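Local coordinates for 39 kDa initiator binding protein (Trichomonas vaginalis, PDB 1PP7) that binds the initiator element of core promoters, here that of the ferredoxin gene, through its DNA-binding domain and so probably helps specify where transcription starts, at residues K25-D29 / P30-F34; L42-L45 / A46-Q50. All blocks are in the same frame, centred on the assembly; numbering follows the deposited sequence.

Interaction 1: residues K25-D29 / P30-F34; sequences KSSRD and PNSRF. With nucleotides of chain A.
The hydroxyl of Ser32 ties the loop back on itself: its OG accepts an almost straight bond from Ser27 N at 2.8 Å. The same OG donates to Asp29 O at 2.7 Å, in the carbonyl plane on a lone pair. Chi1 of 81° sets OG between its own N and carbonyl carbon, turned to both partners. Asp29 O also takes Ser32 N from above its plane. Two further bonds stiffen the bend: Asp29 N gives to Ser27 OG in an ST turn, and Asn31 N meets Asp29 OD2 at 3.1 Å from above the carboxylate plane, while OD1 pairs with Arg24. Several groups of the folded loop meet the DNA. Arg33 grips OP2 of DC6 of chain A with NE (2.7 Å) and NH2. Phe34 N binds OP1 of the same phosphate at 2.9 Å. One face of the Arg28 guanidinium lies against the sugar of DT4 of chain A, and its NH2 hydrogen-bonds to O2 of a thymine in another nucleotide, a minor-groove atom. The loop links helix 16-23 to helix 34-45, with Arg33 as N-cap residue of the latter and the Phe34 ring packed on helix 80-89.

Interaction 2: residues L42-L45 / A46-Q50; sequences LTYL and ASNPQ
Side-chain hydrogen bonding joins Tyr44 to Asn48, four residues on, past the end of the helix: Asn48 ND2 gives its N-H to Tyr44 OH at 2.8 Å, nearly straight at 163° and with the hydroxyl oxygen in the amide plane. The two side chains run side by side in the same direction, the ring and amide planes 71° apart. CG is anti to the backbone N in both, and the ring and amide end up alongside each other, Asn48 CB coming within 4.0 Å of Tyr44 CZ. The other branch of the amide, OD1, accepts from Leu51 N, so Asn48 N-caps helix 49-55 while its ND2 holds the tyrosine. This is a tight turn between two helices of the initiator-binding domain, set apart from the DNA: helix 34-45 ends, a type I beta turn spans Leu45 to Asn48, and helix 49-55 starts at Pro49. Mixed and backbone bonds close the turn. Tyr44 O takes two donors of Ser47, OG in the carbonyl plane and N from above it, each at 3.0 Å. Ala46 N continues the helical pattern to Leu42 O at 3.1 Å, and Asn48 N reaches Leu45 O at 2.8 Å. Apolar packing lies elsewhere: Leu42 and Leu45 rest on Leu57 of strand 57-59, Leu45 also on Leu51 and Ile55 of helix 49-55, whereas Tyr44 touches Pro15.

In the fold
Helix 34-45 connects the two contacts: interaction 1 lies at its N-terminal end and interaction 2 at its C-terminal end, their centres 22 Å apart. Both are partly buried turns beside a helix start, but their surroundings differ. The 25-34 loop, its centre about 14 Å from the centre of the chain, bonds Ser27 and Ser32 internally, sets Ser26 against a phosphate and directs cationic side chains to the DNA. The 42-50 turn stays about 14 Å from the nucleic acid at its nearest atom; its leucines enter the core against strand 57-59, and its polar groups mostly serve the turn. Between them on helix 34-45 lies zinc-binding His39, with a zinc ion about 4 Å from the Thr43 side chain.

Interaction 1: residues K25-D29 / P30-F34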
loop_
_atom_site.group_PDB
_atom_site.type_symbol
_atom_site.label_atom_id
_atom_site.label_comp_id
_atom_site.label_asym_id
_atom_site.label_seq_id
_atom_site.Cartn_x
_atom_site.Cartn_y
_atom_site.Cartn_z
ATOM N N LYS C 25 -9.938 11.312 -3.614
ATOM C CA LYS C 25 -9.251 11.710 -4.852
ATOM C C LYS C 25 -7.867 12.276 -4.524
ATOM O O LYS C 25 -7.686 12.898 -3.484
ATOM C CB LYS C 25 -10.099 12.763 -5.625
ATOM C CG LYS C 25 -9.291 13.806 -6.502
ATOM C CD LYS C 25 -9.773 13.995 -8.003
ATOM C CE LYS C 25 -9.646 12.717 -8.902
ATOM N NZ LYS C 25 -9.714 13.027 -10.376
ATOM N N SER C 26 -6.898 12.038 -5.406
ATOM C CA SER C 26 -5.514 12.525 -5.265
ATOM C C SER C 26 -5.390 13.961 -5.769
ATOM O O SER C 26 -5.537 14.206 -6.973
ATOM C CB SER C 26 -4.578 11.649 -6.089
ATOM O OG SER C 26 -5.005 10.309 -6.027
ATOM N N SER C 27 -5.107 14.894 -4.864
ATOM C CA SER C 27 -4.983 16.312 -5.222
ATOM C C SER C 27 -3.608 16.814 -4.804
ATOM O O SER C 27 -2.653 16.055 -4.785
ATOM C CB SER C 27 -6.085 17.149 -4.526
ATOM O OG SER C 27 -5.827 17.377 -3.127
ATOM N N ARG C 28 -3.500 18.100 -4.486
ATOM C CA ARG C 28 -2.232 18.630 -4.017
ATOM C C ARG C 28 -2.092 18.322 -2.488
ATOM O O ARG C 28 -0.994 18.418 -1.941
ATOM C CB ARG C 28 -2.144 20.135 -4.286
ATOM C CG ARG C 28 -2.429 20.555 -5.729
ATOM C CD ARG C 28 -3.932 20.772 -5.952
ATOM N NE ARG C 28 -4.421 20.179 -7.205
ATOM C CZ ARG C 28 -4.316 20.738 -8.415
ATOM N NH1 ARG C 28 -3.732 21.928 -8.576
ATOM N NH2 ARG C 28 -4.817 20.107 -9.477
ATOM N N ASP C 29 -3.184 17.957 -1.803
ATOM C CA ASP C 29 -3.084 17.600 -0.372
ATOM C C ASP C 29 -2.185 16.309 -0.330
ATOM O O ASP C 29 -2.515 15.297 -0.953
ATOM C CB ASP C 29 -4.485 17.335 0.254
ATOM C CG ASP C 29 -4.396 16.968 1.754
ATOM O OD1 ASP C 29 -5.437 16.730 2.493
ATOM O OD2 ASP C 29 -3.216 16.918 2.215
ATOM N N PRO C 30 -1.042 16.353 0.389
ATOM C CA PRO C 30 -0.124 15.234 0.486
ATOM C C PRO C 30 -0.723 14.007 1.105
ATOM O O PRO C 30 -0.204 12.913 0.858
ATOM C CB PRO C 30 1.023 15.794 1.324
ATOM C CG PRO C 30 0.933 17.230 1.114
ATOM C CD PRO C 30 -0.535 17.452 1.215
ATOM N N ASN C 31 -1.778 14.155 1.917
ATOM C CA ASN C 31 -2.379 12.948 2.500
ATOM C C ASN C 31 -3.274 12.236 1.523
ATOM O O ASN C 31 -3.613 11.044 1.688
ATOM C CB ASN C 31 -3.133 13.247 3.792
ATOM C CG ASN C 31 -2.182 13.519 4.951
ATOM O OD1 ASN C 31 -2.059 14.668 5.443
ATOM N ND2 ASN C 31 -1.469 12.460 5.386
ATOM N N SER C 32 -3.639 12.956 0.481
ATOM C CA SER C 32 -4.478 12.389 -0.531
ATOM C C SER C 32 -3.584 11.673 -1.586
ATOM O O SER C 32 -4.123 10.949 -2.432
ATOM C CB SER C 32 -5.348 13.490 -1.180
ATOM O OG SER C 32 -4.641 14.239 -2.181
ATOM N N ARG C 33 -2.251 11.849 -1.532
ATOM C CA ARG C 33 -1.390 11.183 -2.510
ATOM C C ARG C 33 -1.054 9.693 -2.250
ATOM O O ARG C 33 -1.065 9.215 -1.112
ATOM C CB ARG C 33 -0.132 12.004 -2.738
ATOM C CG ARG C 33 -0.529 13.312 -3.329
ATOM C CD ARG C 33 0.594 14.186 -3.648
ATOM N NE ARG C 33 1.342 13.592 -4.743
ATOM C CZ ARG C 33 2.240 14.264 -5.460
ATOM N NH1 ARG C 33 2.499 15.546 -5.184
ATOM N NH2 ARG C 33 2.858 13.667 -6.471
ATOM N N PHE C 34 -0.787 8.970 -3.330
ATOM C CA PHE C 34 -0.501 7.518 -3.281
ATOM C C PHE C 34 0.544 7.047 -2.230
ATOM O O PHE C 34 0.310 6.095 -1.508
ATOM C CB PHE C 34 -0.097 7.049 -4.700
ATOM C CG PHE C 34 0.278 5.614 -4.763
ATOM C CD1 PHE C 34 1.621 5.223 -4.641
ATOM C CD2 PHE C 34 -0.703 4.639 -4.872
ATOM C CE1 PHE C 34 1.977 3.875 -4.624
ATOM C CE2 PHE C 34 -0.331 3.285 -4.847
ATOM C CZ PHE C 34 1.027 2.917 -4.724
ATOM P P DC A 6 -0.361 10.986 -6.887
ATOM O OP1 DC A 6 -1.160 10.134 -5.939
ATOM O OP2 DC A 6 0.945 11.600 -6.453
ATOM O "O5'" DC A 6 -0.139 10.186 -8.266
ATOM C "C5'" DC A 6 -0.971 9.072 -8.660
ATOM C "C4'" DC A 6 -2.362 9.528 -9.045
ATOM O "O4'" DC A 6 -2.268 10.461 -10.141
ATOM C "C3'" DC A 6 -3.328 8.434 -9.521
ATOM O "O3'" DC A 6 -4.530 8.426 -8.777
ATOM C "C2'" DC A 6 -3.671 8.784 -10.960
ATOM C "C1'" DC A 6 -3.350 10.259 -11.043
ATOM N N1 DC A 6 -2.894 10.698 -12.370
ATOM C C2 DC A 6 -3.820 10.782 -13.411
ATOM O O2 DC A 6 -4.985 10.422 -13.211
ATOM N N3 DC A 6 -3.420 11.245 -14.604
ATOM C C4 DC A 6 -2.138 11.601 -14.792
ATOM N N4 DC A 6 -1.795 12.055 -15.987
ATOM C C5 DC A 6 -1.164 11.496 -13.762
ATOM C C6 DC A 6 -1.582 11.041 -12.579
ATOM P P DA A 5 1.035 17.429 -8.242
ATOM O OP1 DA A 5 1.300 18.026 -6.923
ATOM O OP2 DA A 5 2.144 17.199 -9.212
ATOM O "O5'" DA A 5 0.310 16.040 -8.007
ATOM C "C5'" DA A 5 -0.949 15.988 -7.342
ATOM C "C4'" DA A 5 -1.603 14.663 -7.649
ATOM O "O4'" DA A 5 -2.254 14.748 -8.932
ATOM C "C3'" DA A 5 -0.639 13.475 -7.761
ATOM O "O3'" DA A 5 -1.269 12.275 -7.266
ATOM C "C2'" DA A 5 -0.416 13.381 -9.255
ATOM C "C1'" DA A 5 -1.811 13.711 -9.745
ATOM N N9 DA A 5 -1.965 14.137 -11.140
ATOM C C8 DA A 5 -0.996 14.520 -12.046
ATOM N N7 DA A 5 -1.457 14.753 -13.255
ATOM C C5 DA A 5 -2.823 14.532 -13.138
ATOM C C6 DA A 5 -3.863 14.572 -14.090
ATOM N N6 DA A 5 -3.669 14.960 -15.374
ATOM N N1 DA A 5 -5.111 14.216 -13.676
ATOM C C2 DA A 5 -5.292 13.882 -12.371
ATOM N N3 DA A 5 -4.390 13.840 -11.372
ATOM C C4 DA A 5 -3.158 14.169 -11.835
ATOM P P DT A 4 1.220 21.996 -12.680
ATOM O OP1 DT A 4 2.326 22.565 -11.848
ATOM O OP2 DT A 4 1.527 21.391 -14.012
ATOM O "O5'" DT A 4 0.429 20.907 -11.818
ATOM C "C5'" DT A 4 -0.331 21.325 -10.693
ATOM C "C4'" DT A 4 -0.950 20.125 -10.045
ATOM O "O4'" DT A 4 -2.177 19.726 -10.695
ATOM C "C3'" DT A 4 -0.021 18.924 -10.103
ATOM O "O3'" DT A 4 -0.153 18.298 -8.843
ATOM C "C2'" DT A 4 -0.607 18.083 -11.222
ATOM C "C1'" DT A 4 -2.093 18.368 -11.073
ATOM N N1 DT A 4 -2.901 18.207 -12.296
ATOM C C2 DT A 4 -4.208 17.750 -12.174
ATOM O O2 DT A 4 -4.714 17.452 -11.098
ATOM N N3 DT A 4 -4.897 17.650 -13.370
ATOM C C4 DT A 4 -4.404 17.959 -14.632
ATOM O O4 DT A 4 -5.115 17.805 -15.630
ATOM C C5 DT A 4 -3.038 18.448 -14.664
ATOM C C7 DT A 4 -2.449 18.874 -15.976
ATOM C C6 DT A 4 -2.365 18.519 -13.515
#

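Interaction 2: residues L42-L45 / A46-Q50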
loop_
_atom_site.group_PDB
_atom_site.type_symbol
_atom_site.label_atom_id
_atom_site.label_comp_id
_atom_site.label_asym_id
_atom_site.label_seq_id
_atom_site.Cartn_x
_atom_site.Cartn_y
_atom_site.Cartn_z
ATOM N N LEU C 42 0.142 0.529 5.212
ATOM C CA LEU C 42 1.266 -0.203 5.731
ATOM C C LEU C 42 1.298 -0.012 7.257
ATOM O O LEU C 42 1.361 -0.989 8.037
ATOM C CB LEU C 42 2.483 0.401 5.077
ATOM C CG LEU C 42 3.651 -0.365 4.492
ATOM C CD1 LEU C 42 3.433 -1.838 4.394
ATOM C CD2 LEU C 42 3.955 0.273 3.177
ATOM N N THR C 43 1.217 1.243 7.683
ATOM C CA THR C 43 1.230 1.578 9.082
ATOM C C THR C 43 0.098 0.858 9.803
ATOM O O THR C 43 0.300 0.222 10.867
ATOM C CB THR C 43 1.082 3.088 9.287
ATOM O OG1 THR C 43 2.248 3.759 8.777
ATOM C CG2 THR C 43 0.957 3.416 10.789
ATOM N N TYR C 44 -1.092 0.902 9.231
ATOM C CA TYR C 44 -2.173 0.253 9.926
ATOM C C TYR C 44 -2.130 -1.277 9.885
ATOM O O TYR C 44 -2.472 -1.943 10.854
ATOM C CB TYR C 44 -3.532 0.762 9.429
ATOM C CG TYR C 44 -4.671 -0.128 9.866
ATOM C CD1 TYR C 44 -5.090 -1.185 9.052
ATOM C CD2 TYR C 44 -5.317 0.061 11.117
ATOM C CE1 TYR C 44 -6.126 -2.036 9.450
ATOM C CE2 TYR C 44 -6.365 -0.799 11.532
ATOM C CZ TYR C 44 -6.769 -1.848 10.690
ATOM O OH TYR C 44 -7.801 -2.705 11.031
ATOM N N LEU C 45 -1.720 -1.860 8.779
ATOM C CA LEU C 45 -1.735 -3.287 8.775
ATOM C C LEU C 45 -0.768 -3.801 9.832
ATOM O O LEU C 45 -0.963 -4.882 10.370
ATOM C CB LEU C 45 -1.425 -3.803 7.375
ATOM C CG LEU C 45 -2.563 -3.587 6.387
ATOM C CD1 LEU C 45 -2.071 -4.002 5.021
ATOM C CD2 LEU C 45 -3.815 -4.414 6.779
ATOM N N ALA C 46 0.227 -2.989 10.181
ATOM C CA ALA C 46 1.242 -3.365 11.170
ATOM C C ALA C 46 0.634 -3.790 12.479
ATOM O O ALA C 46 1.242 -4.550 13.233
ATOM C CB ALA C 46 2.194 -2.202 11.414
ATOM N N SER C 47 -0.565 -3.289 12.748
ATOM C CA SER C 47 -1.289 -3.612 13.969
ATOM C C SER C 47 -2.442 -4.623 13.756
ATOM O O SER C 47 -3.085 -5.052 14.723
ATOM C CB SER C 47 -1.876 -2.338 14.562
ATOM O OG SER C 47 -3.002 -1.930 13.793
ATOM N N ASN C 48 -2.743 -4.969 12.506
ATOM C CA ASN C 48 -3.815 -5.934 12.238
ATOM C C ASN C 48 -3.151 -7.057 11.448
ATOM O O ASN C 48 -3.190 -7.025 10.219
ATOM C CB ASN C 48 -4.909 -5.283 11.397
ATOM C CG ASN C 48 -6.200 -6.124 11.309
ATOM O OD1 ASN C 48 -6.169 -7.364 11.371
ATOM N ND2 ASN C 48 -7.347 -5.433 11.126
ATOM N N PRO C 49 -2.490 -8.028 12.141
ATOM C CA PRO C 49 -1.774 -9.206 11.610
ATOM C C PRO C 49 -2.605 -10.070 10.688
ATOM O O PRO C 49 -2.101 -10.573 9.683
ATOM C CB PRO C 49 -1.408 -10.010 12.849
ATOM C CG PRO C 49 -1.359 -9.042 13.904
ATOM C CD PRO C 49 -2.363 -7.974 13.608
ATOM N N GLN C 50 -3.869 -10.253 11.043
ATOM C CA GLN C 50 -4.786 -11.086 10.270
ATOM C C GLN C 50 -5.023 -10.411 8.937
ATOM O O GLN C 50 -4.780 -10.991 7.897
ATOM C CB GLN C 50 -6.108 -11.309 11.062
ATOM C CG GLN C 50 -7.340 -11.795 10.252
ATOM C CD GLN C 50 -8.635 -11.976 11.118
ATOM O OE1 GLN C 50 -9.184 -10.993 11.680
ATOM N NE2 GLN C 50 -9.120 -13.233 11.219
#